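Side-chain contacts in probable transcriptional regulator (Pseudomonas aeruginosa, PDB 2ESN), which is a probable LysR-family transcriptional regulator, expected to bind DNA through a helix-turn-helix domain and to respond to an unidentified effector through its substrate-binding domain: residues L34-A38 with S39-H43; A80-A83 with L84-L88; T108-T111 with A112-L115; G156-E159 with E160-L164; V181-R184 with D185-R188. All coordinates share one frame; numbering follows the deposited sequence.

Contact 1: residues L34-A38 with S39-H43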
loop_
_atom_site.group_PDB
_atom_site.type_symbol
_atom_site.label_atom_id
_atom_site.label_comp_id
_atom_site.label_asym_id
_atom_site.label_seq_id
_atom_site.Cartn_x
_atom_site.Cartn_y
_atom_site.Cartn_z
ATOM N N LEU C 34 7.574 -29.355 -30.362
ATOM C CA LEU C 34 6.334 -29.711 -29.689
ATOM C C LEU C 34 6.176 -31.220 -29.469
ATOM O O LEU C 34 5.208 -31.630 -28.840
ATOM C CB LEU C 34 5.142 -29.189 -30.463
ATOM C CG LEU C 34 5.094 -27.683 -30.717
ATOM C CD1 LEU C 34 4.002 -27.331 -31.704
ATOM C CD2 LEU C 34 4.878 -26.957 -29.436
ATOM N N ALA C 35 7.109 -32.010 -30.021
ATOM C CA ALA C 35 7.147 -33.494 -29.905
ATOM C C ALA C 35 5.909 -34.043 -30.511
ATOM O O ALA C 35 5.227 -34.872 -29.896
ATOM C CB ALA C 35 7.306 -33.969 -28.446
ATOM N N ILE C 36 5.563 -33.535 -31.693
ATOM C CA ILE C 36 4.433 -34.099 -32.443
ATOM C C ILE C 36 4.847 -34.389 -33.851
ATOM O O ILE C 36 5.726 -33.719 -34.390
ATOM C CB ILE C 36 3.153 -33.170 -32.443
ATOM C CG1 ILE C 36 3.386 -31.857 -33.241
ATOM C CG2 ILE C 36 2.701 -32.915 -31.022
ATOM C CD1 ILE C 36 2.232 -30.861 -33.152
ATOM N N SER C 37 4.219 -35.401 -34.437
ATOM C CA SER C 37 4.496 -35.781 -35.802
ATOM C C SER C 37 4.221 -34.652 -36.796
ATOM O O SER C 37 3.600 -33.613 -36.479
ATOM C CB SER C 37 3.700 -37.029 -36.175
ATOM O OG SER C 37 2.366 -36.717 -36.502
ATOM N N ALA C 38 4.694 -34.861 -38.012
ATOM C CA ALA C 38 4.628 -33.843 -39.043
ATOM C C ALA C 38 3.192 -33.630 -39.438
ATOM O O ALA C 38 2.783 -32.499 -39.620
ATOM C CB ALA C 38 5.437 -34.257 -40.265
ATOM N N SER C 39 2.439 -34.719 -39.551
ATOM C CA SER C 39 1.072 -34.662 -40.015
ATOM C C SER C 39 0.161 -34.107 -38.915
ATOM O O SER C 39 -0.837 -33.424 -39.220
ATOM C CB SER C 39 0.620 -36.016 -40.574
ATOM O OG SER C 39 -0.015 -36.848 -39.617
ATOM N N ALA C 40 0.553 -34.340 -37.656
ATOM C CA ALA C 40 -0.171 -33.819 -36.508
ATOM C C ALA C 40 -0.016 -32.307 -36.492
ATOM O O ALA C 40 -1.014 -31.589 -36.282
ATOM C CB ALA C 40 0.335 -34.411 -35.203
ATOM N N PHE C 41 1.226 -31.846 -36.681
ATOM C CA PHE C 41 1.528 -30.443 -36.826
ATOM C C PHE C 41 0.731 -29.794 -37.947
ATOM O O PHE C 41 0.235 -28.675 -37.831
ATOM C CB PHE C 41 3.024 -30.177 -37.079
ATOM C CG PHE C 41 3.412 -28.718 -36.839
ATOM C CD1 PHE C 41 3.725 -28.263 -35.545
ATOM C CD2 PHE C 41 3.437 -27.814 -37.888
ATOM C CE1 PHE C 41 4.059 -26.915 -35.289
ATOM C CE2 PHE C 41 3.759 -26.459 -37.661
ATOM C CZ PHE C 41 4.066 -25.996 -36.372
ATOM N N SER C 42 0.672 -30.475 -39.072
ATOM C CA SER C 42 0.106 -29.847 -40.250
ATOM C C SER C 42 -1.437 -29.749 -40.060
ATOM O O SER C 42 -2.053 -28.761 -40.456
ATOM C CB SER C 42 0.453 -30.716 -41.445
ATOM O OG SER C 42 -0.058 -30.176 -42.638
ATOM N N HIS C 43 -2.028 -30.772 -39.428
ATOM C CA HIS C 43 -3.456 -30.771 -39.093
ATOM C C HIS C 43 -3.715 -29.589 -38.149
ATOM O O HIS C 43 -4.667 -28.825 -38.345
ATOM C CB HIS C 43 -3.892 -32.132 -38.464
ATOM C CG HIS C 43 -5.305 -32.160 -37.917
ATOM N ND1 HIS C 43 -6.395 -31.610 -38.582
ATOM C CD2 HIS C 43 -5.820 -32.761 -36.812
ATOM C CE1 HIS C 43 -7.495 -31.803 -37.869
ATOM N NE2 HIS C 43 -7.176 -32.497 -36.793
#
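The turn of the LysR-type helix-turn-helix, together with the start of its second helix, sets Ser37 against Ala40 and packs Leu34 and Ile36 on Phe41. Helix 27-34 closes in a Schellman motif, with Ala35 at positive phi just past its end. From there the chain runs through Ile36 to Ser37, the N-cap of helix 38-52, which by family is probably the DNA-recognition helix. With chi1 at 80°, Ser37 OG stands between its own backbone N and carbonyl carbon and faces the opening turn, where it accepts from Ala40 N at 3.2 Å, somewhat bent (149°). The Ala40 methyl, CB, lies 3.3 Å from the same OG. Ser37 O takes the next amide, Phe41 N, at 3.0 Å in a nearly straight bond (168°), and Ala38 O takes Ser42 N at 3.0 Å.

The apolar half gathers at the edge of the Phe41 ring. Leu34, crossing Phe41 at about a right angle, brings CD1 into the ring plane 3.6 Å from Phe41 CE1. Ile36 CD1 comes up near that plane too, 3.8 Å from Phe41 CD1. Val17 and Leu21 of helix 15-24 and Ala30 and Ala31 of helix 27-34 also pack on Phe41, while Arg8 of the second subunit lies on Leu34 and Ile36.

Chemically the turn is split in two: Ser37 uses both its hydroxyl and its carbonyl to satisfy amides of the opening helical turn, and the buried phenyl ties that turn to the preceding helix without any polar bond.

Contact 2: residues A80-A83 with L84-L88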
loop_
_atom_site.group_PDB
_atom_site.type_symbol
_atom_site.label_atom_id
_atom_site.label_comp_id
_atom_site.label_asym_id
_atom_site.label_seq_id
_atom_site.Cartn_x
_atom_site.Cartn_y
_atom_site.Cartn_z
ATOM N N ALA C 80 1.561 -13.919 -23.446
ATOM C CA ALA C 80 0.628 -14.754 -22.716
ATOM C C ALA C 80 1.347 -16.022 -22.239
ATOM O O ALA C 80 1.298 -16.402 -21.025
ATOM C CB ALA C 80 -0.587 -15.055 -23.647
ATOM N N LEU C 81 2.082 -16.635 -23.159
ATOM C CA LEU C 81 2.831 -17.872 -22.856
ATOM C C LEU C 81 3.946 -17.605 -21.837
ATOM O O LEU C 81 4.264 -18.461 -20.996
ATOM C CB LEU C 81 3.422 -18.460 -24.115
ATOM C CG LEU C 81 2.388 -19.083 -25.057
ATOM C CD1 LEU C 81 3.036 -19.844 -26.178
ATOM C CD2 LEU C 81 1.451 -19.992 -24.284
ATOM N N ARG C 82 4.539 -16.412 -21.916
ATOM C CA ARG C 82 5.577 -16.074 -20.943
ATOM C C ARG C 82 4.974 -15.970 -19.556
ATOM O O ARG C 82 5.512 -16.532 -18.629
ATOM C CB ARG C 82 6.268 -14.770 -21.303
ATOM C CG ARG C 82 7.461 -14.465 -20.393
ATOM C CD ARG C 82 8.138 -13.159 -20.869
ATOM N NE ARG C 82 7.234 -11.991 -20.889
ATOM C CZ ARG C 82 6.874 -11.326 -21.996
ATOM N NH1 ARG C 82 6.057 -10.258 -21.886
ATOM N NH2 ARG C 82 7.329 -11.716 -23.205
ATOM N N ALA C 83 3.840 -15.293 -19.433
ATOM C CA ALA C 83 3.160 -15.173 -18.111
ATOM C C ALA C 83 2.765 -16.554 -17.543
ATOM O O ALA C 83 3.017 -16.862 -16.356
ATOM C CB ALA C 83 1.966 -14.243 -18.204
ATOM N N LEU C 84 2.183 -17.396 -18.390
ATOM C CA LEU C 84 1.861 -18.757 -17.979
ATOM C C LEU C 84 3.041 -19.551 -17.500
ATOM O O LEU C 84 2.970 -20.219 -16.445
ATOM C CB LEU C 84 1.239 -19.549 -19.120
ATOM C CG LEU C 84 -0.245 -19.375 -19.297
ATOM C CD1 LEU C 84 -0.685 -20.375 -20.399
ATOM C CD2 LEU C 84 -0.971 -19.610 -17.916
ATOM N N GLY C 85 4.108 -19.572 -18.307
ATOM C CA GLY C 85 5.295 -20.338 -17.921
ATOM C C GLY C 85 5.869 -19.946 -16.564
ATOM O O GLY C 85 6.350 -20.790 -15.833
ATOM N N GLU C 86 5.814 -18.659 -16.236
ATOM C CA GLU C 86 6.361 -18.111 -15.015
ATOM C C GLU C 86 5.527 -18.511 -13.826
ATOM O O GLU C 86 6.069 -18.780 -12.745
ATOM C CB GLU C 86 6.389 -16.588 -15.101
ATOM C CG GLU C 86 7.326 -16.024 -16.219
ATOM C CD GLU C 86 7.206 -14.496 -16.395
ATOM O OE1 GLU C 86 8.139 -13.885 -17.002
ATOM O OE2 GLU C 86 6.179 -13.906 -15.928
ATOM N N GLY C 87 4.210 -18.522 -13.996
ATOM C CA GLY C 87 3.320 -18.930 -12.928
ATOM C C GLY C 87 3.403 -20.416 -12.732
ATOM O O GLY C 87 3.146 -20.917 -11.645
ATOM N N LEU C 88 3.763 -21.133 -13.784
ATOM C CA LEU C 88 3.819 -22.565 -13.707
ATOM C C LEU C 88 5.208 -23.112 -13.316
ATOM O O LEU C 88 5.367 -24.329 -13.201
ATOM C CB LEU C 88 3.379 -23.161 -15.032
ATOM C CG LEU C 88 1.907 -23.122 -15.424
ATOM C CD1 LEU C 88 1.747 -23.774 -16.779
ATOM C CD2 LEU C 88 1.125 -23.874 -14.383
HETATM O O HOH W 1 7.872 -10.933 -17.686
HETATM O O HOH W 2 3.457 -14.219 -14.445
#
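Arg82 and Glu86, one turn apart on helix 68-87, lie side by side and point the same way, but their charged ends do not close into a salt bridge. Arg82 leaves the helix with CG anti to the backbone N (chi1 -174°), runs straight, then bends at its third torsion. Glu86, extended beyond CG, reaches back along the helix, so the carboxylate comes alongside the arginine's methylenes: Glu86 OE1 is 3.5 Å from Arg82 CG. That oxygen sits near the guanidinium plane, at its edge, although Arg82 NE is still 4.4 Å from Glu86 OE1, and the two flat groups are turned 57° apart. Water fills in. One molecule donates to Glu86 OE1 at 3.0 Å and accepts weakly from Arg82 NE. A second donates to Glu86 OE2 at 3.1 Å and to Ala83 O at 3.3 Å; Ala83 O also receives the helical bond from Gly87 N at 3.1 Å. The attraction between the opposite charges is thus probably softened by solvent.

On another side of the helix, Leu81 CD2 and Leu84 CD1 meet only loosely, at 4.4 Å. These leucines look to other helices. Leu81 rests on Leu16 and Asp19 of helix 15-24 and on Leu7 of the second subunit. Leu84 packs on Leu15 of that subunit, and Ala80 on its Leu84, an arrangement consistent with the linker-helix dimer interface known from LysR-type regulators.

Contact 3: residues T108-T111 with A112-L115; sequences TDYT and AFAL
Tyr110 and Phe113 share a face of the first turns of helix 109-126, the helix of a beta-alpha-beta unit (strands 102-107 and 131-136) in the LysR substrate-binding domain. Both side chains place CG anti to the backbone N, Tyr110 at chi1 177° and Phe113 at 158°, and the side chains cross at a slant, with Tyr110 CE1 3.8 Å from Phe113 CD2. The phenyl edge also faces the helix: Tyr110 O lies in the ring plane, 3.8 Å from Phe113 CD2. Ala114 CB adds a looser touch, 4.2 Å from Tyr110 CZ. Beyond the helix, Tyr110 OH bonds to Tyr278 OH, and Phe113 meets Phe241 of the third subunit edge to face.

Regular backbone bonds tie the two halves together; Ala112 N, for instance, donates to Thr108 O at 3.0 Å. Thr108 is the N-cap and touches Pro208 and Trp209. In LysR relatives this helix start borders the effector cleft, so a similar place here is probable. Thr111 holds OG1 between its backbone N and carbonyl carbon, which turns the hydroxyl oxygen back to the cap: Thr108 N donates to Thr111 OG1 at 2.9 Å, almost dead straight at 176°.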
loop_
_atom_site.group_PDB
_atom_site.type_symbol
_atom_site.label_atom_id
_atom_site.label_comp_id
_atom_site.label_asym_id
_atom_site.label_seq_id
_atom_site.Cartn_x
_atom_site.Cartn_y
_atom_site.Cartn_z
ATOM N N THR C 108 20.295 -8.713 6.003
ATOM C CA THR C 108 20.986 -7.481 6.353
ATOM C C THR C 108 22.405 -7.476 5.712
ATOM O O THR C 108 22.790 -8.470 5.118
ATOM C CB THR C 108 21.106 -7.345 7.871
ATOM O OG1 THR C 108 21.815 -8.466 8.384
ATOM C CG2 THR C 108 19.716 -7.256 8.514
ATOM N N ASP C 109 23.178 -6.391 5.860
ATOM C CA ASP C 109 24.559 -6.463 5.436
ATOM C C ASP C 109 25.287 -7.566 6.225
ATOM O O ASP C 109 26.048 -8.305 5.661
ATOM C CB ASP C 109 25.257 -5.093 5.490
ATOM C CG ASP C 109 25.898 -4.819 6.826
ATOM O OD1 ASP C 109 25.227 -5.087 7.853
ATOM O OD2 ASP C 109 27.075 -4.400 6.828
ATOM N N TYR C 110 25.015 -7.734 7.506
ATOM C CA TYR C 110 25.731 -8.771 8.244
ATOM C C TYR C 110 25.433 -10.176 7.750
ATOM O O TYR C 110 26.332 -10.959 7.578
ATOM C CB TYR C 110 25.568 -8.671 9.774
ATOM C CG TYR C 110 26.278 -9.802 10.432
ATOM C CD1 TYR C 110 27.612 -9.990 10.225
ATOM C CD2 TYR C 110 25.612 -10.697 11.259
ATOM C CE1 TYR C 110 28.320 -11.039 10.793
ATOM C CE2 TYR C 110 26.314 -11.755 11.847
ATOM C CZ TYR C 110 27.665 -11.928 11.569
ATOM O OH TYR C 110 28.404 -13.004 12.067
ATOM N N THR C 111 24.175 -10.510 7.522
ATOM C CA THR C 111 23.814 -11.865 7.176
ATOM C C THR C 111 24.184 -12.131 5.698
ATOM O O THR C 111 24.533 -13.236 5.329
ATOM C CB THR C 111 22.298 -12.179 7.497
ATOM O OG1 THR C 111 21.447 -11.200 6.876
ATOM C CG2 THR C 111 22.005 -12.241 9.028
ATOM N N ALA C 112 24.114 -11.127 4.857
ATOM C CA ALA C 112 24.632 -11.276 3.483
ATOM C C ALA C 112 26.139 -11.604 3.517
ATOM O O ALA C 112 26.622 -12.530 2.843
ATOM C CB ALA C 112 24.349 -9.990 2.665
ATOM N N PHE C 113 26.868 -10.854 4.342
ATOM C CA PHE C 113 28.274 -11.120 4.540
ATOM C C PHE C 113 28.563 -12.509 5.056
ATOM O O PHE C 113 29.557 -13.142 4.602
ATOM C CB PHE C 113 28.891 -10.045 5.482
ATOM C CG PHE C 113 30.173 -10.497 6.175
ATOM C CD1 PHE C 113 31.409 -10.369 5.564
ATOM C CD2 PHE C 113 30.127 -11.071 7.431
ATOM C CE1 PHE C 113 32.571 -10.779 6.244
ATOM C CE2 PHE C 113 31.254 -11.499 8.075
ATOM C CZ PHE C 113 32.498 -11.333 7.490
ATOM N N ALA C 114 27.778 -12.988 6.022
ATOM C CA ALA C 114 28.078 -14.272 6.686
ATOM C C ALA C 114 27.736 -15.500 5.777
ATOM O O ALA C 114 28.498 -16.477 5.697
ATOM C CB ALA C 114 27.431 -14.369 8.102
ATOM N N LEU C 115 26.620 -15.395 5.077
ATOM C CA LEU C 115 26.086 -16.444 4.229
ATOM C C LEU C 115 26.643 -16.470 2.809
ATOM O O LEU C 115 27.026 -17.501 2.341
ATOM C CB LEU C 115 24.605 -16.304 4.128
ATOM C CG LEU C 115 23.663 -17.505 3.760
ATOM C CD1 LEU C 115 22.629 -17.176 2.719
ATOM C CD2 LEU C 115 24.188 -18.957 3.748
#

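Contact 4: residues G156-E159 with E160-L164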
loop_
_atom_site.group_PDB
_atom_site.type_symbol
_atom_site.label_atom_id
_atom_site.label_comp_id
_atom_site.label_asym_id
_atom_site.label_seq_id
_atom_site.Cartn_x
_atom_site.Cartn_y
_atom_site.Cartn_z
ATOM N N GLY C 156 18.380 -13.942 9.975
ATOM C CA GLY C 156 18.570 -13.135 11.194
ATOM C C GLY C 156 18.841 -14.065 12.362
ATOM O O GLY C 156 19.148 -15.223 12.165
ATOM N N TYR C 157 18.718 -13.568 13.582
ATOM C CA TYR C 157 18.780 -14.395 14.780
ATOM C C TYR C 157 17.602 -14.091 15.742
ATOM O O TYR C 157 16.945 -13.039 15.617
ATOM C CB TYR C 157 20.181 -14.347 15.440
ATOM C CG TYR C 157 20.654 -13.056 16.159
ATOM C CD1 TYR C 157 21.530 -12.143 15.514
ATOM C CD2 TYR C 157 20.310 -12.818 17.518
ATOM C CE1 TYR C 157 22.028 -10.988 16.177
ATOM C CE2 TYR C 157 20.810 -11.676 18.218
ATOM C CZ TYR C 157 21.654 -10.751 17.537
ATOM O OH TYR C 157 22.106 -9.617 18.218
ATOM N N ASP C 158 17.304 -15.024 16.654
ATOM C CA ASP C 158 16.184 -14.814 17.611
ATOM C C ASP C 158 16.754 -14.113 18.793
ATOM O O ASP C 158 17.745 -14.562 19.354
ATOM C CB ASP C 158 15.509 -16.117 18.129
ATOM C CG ASP C 158 14.949 -17.027 17.005
ATOM O OD1 ASP C 158 14.376 -16.532 15.996
ATOM O OD2 ASP C 158 15.083 -18.259 17.178
ATOM N N GLU C 159 16.125 -13.014 19.167
ATOM C CA GLU C 159 16.421 -12.365 20.437
ATOM C C GLU C 159 15.699 -13.074 21.602
ATOM O O GLU C 159 14.502 -12.909 21.823
ATOM C CB GLU C 159 16.112 -10.867 20.378
ATOM C CG GLU C 159 16.714 -10.048 21.511
ATOM C CD GLU C 159 16.384 -8.543 21.391
ATOM O OE1 GLU C 159 16.140 -8.060 20.250
ATOM O OE2 GLU C 159 16.384 -7.852 22.440
ATOM N N GLU C 160 16.457 -13.941 22.261
ATOM C CA GLU C 160 16.228 -14.401 23.638
ATOM C C GLU C 160 14.852 -14.933 24.092
ATOM O O GLU C 160 14.034 -14.152 24.579
ATOM C CB GLU C 160 16.651 -13.280 24.596
ATOM C CG GLU C 160 15.605 -12.151 24.710
ATOM C CD GLU C 160 15.843 -11.251 25.889
ATOM O OE1 GLU C 160 17.036 -11.026 26.187
ATOM O OE2 GLU C 160 14.848 -10.774 26.509
ATOM N N HIS C 161 14.523 -16.206 23.874
ATOM C CA HIS C 161 14.744 -16.922 22.649
ATOM C C HIS C 161 13.346 -16.696 22.029
ATOM O O HIS C 161 12.366 -17.379 22.374
ATOM C CB HIS C 161 15.021 -18.395 22.957
ATOM C CG HIS C 161 16.215 -18.610 23.842
ATOM N ND1 HIS C 161 17.173 -19.571 23.584
ATOM C CD2 HIS C 161 16.615 -17.977 24.975
ATOM C CE1 HIS C 161 18.106 -19.528 24.523
ATOM N NE2 HIS C 161 17.794 -18.568 25.377
ATOM N N GLU C 162 13.268 -15.675 21.170
ATOM C CA GLU C 162 12.014 -15.175 20.583
ATOM C C GLU C 162 11.118 -16.328 20.141
ATOM O O GLU C 162 11.600 -17.318 19.583
ATOM C CB GLU C 162 12.306 -14.241 19.384
ATOM C CG GLU C 162 12.606 -12.751 19.716
ATOM C CD GLU C 162 13.358 -12.000 18.576
ATOM O OE1 GLU C 162 13.748 -12.648 17.584
ATOM O OE2 GLU C 162 13.579 -10.755 18.670
ATOM N N ARG C 163 9.821 -16.208 20.405
ATOM C CA ARG C 163 8.852 -17.176 19.868
ATOM C C ARG C 163 8.569 -16.920 18.371
ATOM O O ARG C 163 8.344 -15.776 17.947
ATOM C CB ARG C 163 7.552 -17.183 20.695
ATOM C CG ARG C 163 6.482 -18.146 20.178
ATOM C CD ARG C 163 5.218 -18.149 21.047
ATOM N NE ARG C 163 4.120 -17.217 20.680
ATOM C CZ ARG C 163 4.150 -16.193 19.810
ATOM N NH1 ARG C 163 5.242 -15.858 19.110
ATOM N NH2 ARG C 163 3.039 -15.485 19.632
ATOM N N LEU C 164 8.601 -17.991 17.584
ATOM C CA LEU C 164 8.289 -17.928 16.160
ATOM C C LEU C 164 6.796 -17.681 15.860
ATOM O O LEU C 164 5.929 -18.365 16.433
ATOM C CB LEU C 164 8.741 -19.217 15.463
ATOM C CG LEU C 164 10.238 -19.432 15.296
ATOM C CD1 LEU C 164 10.486 -20.723 14.524
ATOM C CD2 LEU C 164 10.890 -18.222 14.609
HETATM O O HOH W 3 18.005 -16.466 21.493
#
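The carboxylate planes of Glu159 and Glu162 stand 41° apart where the two side chains cross at a slant, in the loop that leaves strand 153-157 of the LysR substrate-binding domain. The flat group of Glu162 is met on its face: Glu159 N comes from above the plane, 84° out of it, and donates to Glu162 OE1 at 2.9 Å. A second flat group, the His161 ring, carries a water over one face, 3.6 Å above the plane and displaced toward the rim.

Glu162 gets there with CG anti to its carbonyl carbon and the chain extended, so that the carboxylate folds back to the backbone N of Glu159, while Glu162 CB lies 3.9 Å from Asp158 CB. Acid crowds acid: Glu159 OE1 and Glu162 OE2 are 4.0 Å apart. Bases around the loop should offset this, with Arg218 paired to Glu159, Lys140 to Glu162, Arg281 to Asp158 and Arg222 to Glu160.

The reversal includes a cis peptide between Glu160 and His161. Within the turn, Glu160 N makes a weak bond to Asp158 O, and the water over the imidazole bridges the same pair, donating to Asp158 O at 2.9 Å and accepting weakly from Glu160 N at 3.1 Å.

Contact 5: residues V181-R184 with D185-R188; sequences VARR and DHPR
Arg183 and Ala182, at the end of strand 168-183, pack on His186 and the Asp185 backbone where the chain turns away. The tight side is made by the aliphatic part of Arg183, whose chain bends at chi2 and chi3: CD presses to 3.0 Å from Asp185 O, and CG lies 3.6 Å from His186 CA. Beyond it Ala182 CB sits 4.0 Å from His186 CD2. The imidazole is well fixed. Arg188 N donates in the ring plane to His186 ND1 at 3.1 Å, Pro187 CD lies over one face, toward the rim, and NE2 bonds to Asp247 O, which suggests that NE2 carries a proton.

The other side is loose and wet. A single water joins the halves, accepting from Arg183 NH2 at 2.9 Å and from Asp185 N at 2.9 Å. Arg184 and Asp185 cross there without pairing, Arg184 NE staying 6.3 Å from Asp185 OD1 and the planes of their end groups standing 82° apart; the guanidinium instead reaches weakly to Ala261 O.

Leu249, on a neighbouring strand, backs both Ala182 and His186. Here the chain leaves the end of strand 168-183 for a loop, in the periplasmic-binding-protein-like fold of LysR substrate-binding domains.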
loop_
_atom_site.group_PDB
_atom_site.type_symbol
_atom_site.label_atom_id
_atom_site.label_comp_id
_atom_site.label_asym_id
_atom_site.label_seq_id
_atom_site.Cartn_x
_atom_site.Cartn_y
_atom_site.Cartn_z
ATOM N N VAL C 181 34.745 -3.807 20.003
ATOM C CA VAL C 181 35.704 -3.408 19.048
ATOM C C VAL C 181 36.032 -1.953 19.326
ATOM O O VAL C 181 35.132 -1.185 19.630
ATOM C CB VAL C 181 35.007 -3.538 17.638
ATOM C CG1 VAL C 181 35.746 -2.797 16.604
ATOM C CG2 VAL C 181 34.751 -5.051 17.271
ATOM N N ALA C 182 37.327 -1.593 19.274
ATOM C CA ALA C 182 37.796 -0.195 19.321
ATOM C C ALA C 182 38.857 -0.054 18.283
ATOM O O ALA C 182 39.401 -1.054 17.858
ATOM C CB ALA C 182 38.411 0.107 20.652
ATOM N N ARG C 183 39.171 1.189 17.888
ATOM C CA ARG C 183 40.378 1.411 17.111
ATOM C C ARG C 183 41.558 0.736 17.847
ATOM O O ARG C 183 41.567 0.605 19.115
ATOM C CB ARG C 183 40.638 2.898 16.869
ATOM C CG ARG C 183 40.892 3.774 18.132
ATOM C CD ARG C 183 41.922 4.808 17.751
ATOM N NE ARG C 183 41.411 5.726 16.775
ATOM C CZ ARG C 183 41.918 6.062 15.594
ATOM N NH1 ARG C 183 41.238 6.965 14.912
ATOM N NH2 ARG C 183 43.025 5.539 15.090
ATOM N N ARG C 184 42.524 0.254 17.073
ATOM C CA ARG C 184 43.634 -0.492 17.615
ATOM C C ARG C 184 44.395 0.298 18.693
ATOM O O ARG C 184 44.758 -0.244 19.735
ATOM C CB ARG C 184 44.631 -0.841 16.500
ATOM C CG ARG C 184 45.691 -1.857 17.054
ATOM C CD ARG C 184 46.510 -2.504 15.946
ATOM N NE ARG C 184 45.682 -3.546 15.338
ATOM C CZ ARG C 184 45.297 -3.620 14.065
ATOM N NH1 ARG C 184 45.717 -2.718 13.150
ATOM N NH2 ARG C 184 44.493 -4.636 13.731
ATOM N N ASP C 185 44.647 1.556 18.421
ATOM C CA ASP C 185 45.258 2.458 19.443
ATOM C C ASP C 185 44.247 3.464 20.036
ATOM O O ASP C 185 44.250 4.613 19.685
ATOM C CB ASP C 185 46.401 3.228 18.812
ATOM C CG ASP C 185 47.518 2.284 18.321
ATOM O OD1 ASP C 185 47.792 1.219 18.914
ATOM O OD2 ASP C 185 48.079 2.586 17.302
ATOM N N HIS C 186 43.373 2.993 20.918
ATOM C CA HIS C 186 42.338 3.859 21.477
ATOM C C HIS C 186 43.019 4.633 22.633
ATOM O O HIS C 186 43.756 4.019 23.410
ATOM C CB HIS C 186 41.217 2.967 22.000
ATOM C CG HIS C 186 40.011 3.726 22.494
ATOM N ND1 HIS C 186 39.988 4.414 23.692
ATOM C CD2 HIS C 186 38.787 3.887 21.944
ATOM C CE1 HIS C 186 38.811 5.015 23.827
ATOM N NE2 HIS C 186 38.055 4.688 22.793
ATOM N N PRO C 187 42.755 5.963 22.777
ATOM C CA PRO C 187 43.545 6.690 23.799
ATOM C C PRO C 187 43.366 6.197 25.225
ATOM O O PRO C 187 44.239 6.467 26.042
ATOM C CB PRO C 187 43.149 8.173 23.619
ATOM C CG PRO C 187 41.768 8.149 22.906
ATOM C CD PRO C 187 41.795 6.831 22.065
ATOM N N ARG C 188 42.311 5.426 25.516
ATOM C CA ARG C 188 41.981 5.116 26.899
ATOM C C ARG C 188 41.874 3.634 27.162
ATOM O O ARG C 188 41.508 3.233 28.255
ATOM C CB ARG C 188 40.702 5.841 27.334
ATOM C CG ARG C 188 40.806 7.345 27.506
ATOM C CD ARG C 188 39.438 8.129 27.621
ATOM N NE ARG C 188 38.589 8.012 26.410
ATOM C CZ ARG C 188 38.655 8.839 25.373
ATOM N NH1 ARG C 188 39.539 9.842 25.353
ATOM N NH2 ARG C 188 37.853 8.669 24.335
HETATM O O HOH W 4 44.141 2.949 15.907
#

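Overall arrangement
Contacts 1 and 2 belong to the DNA-binding end of the chain, their centres about 23 Å apart, and both touch the second subunit. The other three lie in the substrate-binding domain. Contact 3 is the buried one, an aromatic helix start that touches contact 4 where Thr111 CG2 packs on Gly156 N. Contact 4 is a surface loop dominated by carboxylates and their basic partners. Contact 5, about 32 Å from it between centres, ends a strand of the same sheet and relies on methylenes, an imidazole and water. A serine and a threonine take the N-cap positions in contacts 1 and 3, while contact 2 pairs solvated charges with leucines at a subunit interface.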